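Local coordinates for ubiquitin and WLM domain-containing metalloprotease SPCC1442.07c (Schizosaccharomyces pombe, PDB 5JIG), which probably cleaves DNA-binding proteins as a DNA-dependent metalloprotease, helping to repair toxic DNA-protein cross-links, at residues P45-M50 with A71-R76. Sequence-based numbering, arbitrary orientation.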
loop_
_atom_site.group_PDB
_atom_site.type_symbol
_atom_site.label_atom_id
_atom_site.label_comp_id
_atom_site.label_asym_id
_atom_site.label_seq_id
_atom_site.Cartn_x
_atom_site.Cartn_y
_atom_site.Cartn_z
ATOM N N PRO A 45 8.118 6.006 -5.375
ATOM C CA PRO A 45 8.511 5.644 -6.744
ATOM C C PRO A 45 8.037 4.274 -7.219
ATOM O O PRO A 45 7.715 4.111 -8.399
ATOM C CB PRO A 45 10.052 5.716 -6.698
ATOM C CG PRO A 45 10.310 6.822 -5.715
ATOM C CD PRO A 45 9.245 6.631 -4.637
ATOM N N LEU A 46 8.017 3.299 -6.318
ATOM C CA LEU A 46 7.733 1.940 -6.718
ATOM C C LEU A 46 6.848 1.253 -5.707
ATOM O O LEU A 46 7.128 1.298 -4.481
ATOM C CB LEU A 46 9.055 1.155 -6.833
ATOM C CG LEU A 46 9.000 -0.301 -7.308
ATOM C CD1 LEU A 46 8.333 -0.445 -8.645
ATOM C CD2 LEU A 46 10.401 -0.901 -7.311
ATOM N N LEU A 47 5.791 0.585 -6.179
ATOM C CA LEU A 47 4.932 -0.277 -5.375
ATOM C C LEU A 47 5.012 -1.645 -6.036
ATOM O O LEU A 47 4.681 -1.798 -7.239
ATOM C CB LEU A 47 3.494 0.206 -5.380
ATOM C CG LEU A 47 2.477 -0.644 -4.620
ATOM C CD1 LEU A 47 2.825 -0.698 -3.135
ATOM C CD2 LEU A 47 1.079 -0.120 -4.823
ATOM N N SER A 48 5.480 -2.662 -5.312
ATOM C CA SER A 48 5.673 -4.001 -5.848
ATOM C C SER A 48 4.908 -5.034 -5.043
ATOM O O SER A 48 4.636 -4.877 -3.852
ATOM C CB SER A 48 7.121 -4.450 -5.820
ATOM O OG SER A 48 8.000 -3.598 -6.601
ATOM N N GLU A 49 4.645 -6.135 -5.720
ATOM C CA GLU A 49 4.183 -7.355 -5.054
ATOM C C GLU A 49 5.335 -8.036 -4.394
ATOM O O GLU A 49 6.384 -8.292 -4.995
ATOM C CB GLU A 49 3.631 -8.279 -6.152
ATOM C CG GLU A 49 3.129 -9.578 -5.579
ATOM C CD GLU A 49 2.606 -10.558 -6.627
ATOM O OE1 GLU A 49 1.962 -11.527 -6.203
ATOM O OE2 GLU A 49 2.854 -10.307 -7.834
ATOM N N MET A 50 5.151 -8.352 -3.104
ATOM C CA MET A 50 6.070 -9.034 -2.280
ATOM C C MET A 50 5.970 -10.541 -2.588
ATOM O O MET A 50 4.881 -11.103 -2.757
ATOM C CB MET A 50 5.742 -8.793 -0.819
ATOM C CG MET A 50 6.710 -9.168 0.227
ATOM S SD MET A 50 6.095 -8.561 1.841
ATOM C CE MET A 50 7.292 -9.394 2.899
ATOM N N ALA A 71 10.933 4.894 -0.633
ATOM C CA ALA A 71 11.503 4.691 -1.957
ATOM C C ALA A 71 10.803 3.547 -2.673
ATOM O O ALA A 71 10.650 3.559 -3.889
ATOM C CB ALA A 71 12.979 4.351 -1.850
ATOM N N HIS A 72 10.374 2.556 -1.928
ATOM C CA HIS A 72 9.770 1.343 -2.476
ATOM C C HIS A 72 8.943 0.686 -1.375
ATOM O O HIS A 72 9.468 0.413 -0.311
ATOM C CB HIS A 72 10.898 0.408 -2.960
ATOM C CG HIS A 72 10.446 -0.890 -3.531
ATOM N ND1 HIS A 72 11.317 -1.924 -3.803
ATOM C CD2 HIS A 72 9.239 -1.361 -3.965
ATOM C CE1 HIS A 72 10.636 -2.919 -4.371
ATOM N NE2 HIS A 72 9.372 -2.601 -4.493
ATOM N N ILE A 73 7.656 0.463 -1.671
ATOM C CA ILE A 73 6.793 -0.301 -0.775
ATOM C C ILE A 73 6.444 -1.621 -1.471
ATOM O O ILE A 73 6.173 -1.631 -2.684
ATOM C CB ILE A 73 5.548 0.520 -0.380
ATOM C CG1 ILE A 73 5.981 1.641 0.549
ATOM C CG2 ILE A 73 4.474 -0.360 0.241
ATOM C CD1 ILE A 73 4.887 2.650 0.890
ATOM N N GLU A 74 6.470 -2.699 -0.698
ATOM C CA GLU A 74 6.081 -4.014 -1.185
ATOM C C GLU A 74 4.890 -4.516 -0.364
ATOM O O GLU A 74 4.776 -4.232 0.837
ATOM C CB GLU A 74 7.159 -5.053 -1.131
ATOM C CG GLU A 74 8.503 -4.602 -1.628
ATOM C CD GLU A 74 9.471 -5.722 -1.845
ATOM O OE1 GLU A 74 9.032 -6.840 -2.194
ATOM O OE2 GLU A 74 10.690 -5.462 -1.670
ATOM N N LEU A 75 4.000 -5.264 -1.024
ATOM C CA LEU A 75 2.809 -5.821 -0.369
ATOM C C LEU A 75 2.662 -7.273 -0.785
ATOM O O LEU A 75 2.680 -7.602 -1.972
ATOM C CB LEU A 75 1.538 -5.104 -0.836
ATOM C CG LEU A 75 1.469 -3.616 -0.520
ATOM C CD1 LEU A 75 0.280 -3.044 -1.239
ATOM C CD2 LEU A 75 1.404 -3.332 0.980
ATOM N N ARG A 76 2.440 -8.167 0.197
ATOM C CA ARG A 76 2.123 -9.542 -0.122
ATOM C C ARG A 76 0.660 -9.584 -0.571
ATOM O O ARG A 76 -0.236 -9.201 0.199
ATOM C CB ARG A 76 2.389 -10.472 1.054
ATOM C CG ARG A 76 2.187 -11.924 0.701
ATOM C CD ARG A 76 1.955 -12.815 1.867
ATOM N NE ARG A 76 3.074 -12.758 2.773
ATOM C CZ ARG A 76 3.905 -13.728 3.074
ATOM N NH1 ARG A 76 4.923 -13.413 3.838
ATOM N NH2 ARG A 76 3.651 -15.001 2.698
HETATM O O HOH W 1 9.012 -7.645 -4.834
#
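His72 meets two neighbours on the adjacent strand in two different ways. CD2 of Leu46 sits over one ring face, 3.4 Å from the ring centroid and 9° off its normal, a CH-pi contact, while Ser48 OG approaches the edge and shares a hydrogen bond of 2.7 Å with His72 NE2. The trans chi1 of His72 (179°) swings the imidazole alongside the Leu46 side chain, far enough for NE2 to reach the serine. Cut back to an alanine here, the side chain would probably leave the Ser48 hydroxyl without this partner and open a gap under the Leu46 methyl. Further along the same face, Glu74 OE1 and the backbone Glu49 O both accept from one water, while Glu74 OE2 is hydrogen-bonded to His67 NE2. On the other face, Leu47 CD1 packs 3.8 Å from Ile73 CG2 and also touches Leu75 CD1. Backbone hydrogen bonds set the parallel register: Ile73 N donates to Leu46 O, Ser48 N to Ile73 O at 2.9 Å, and Leu75 N to Ser48 O. That from Met50 N to Leu75 O is almost straight at the hydrogen (178°), although the donor stands well above the carbonyl plane. Strand 6-10 flanks 44-50 and strand 64-67 flanks 72-76, and Ile73 helps lay this mixed sheet on the HExxH helix 88-100, whose His97 and His101, with His107, hold the metal, as in the zincin metalloproteases.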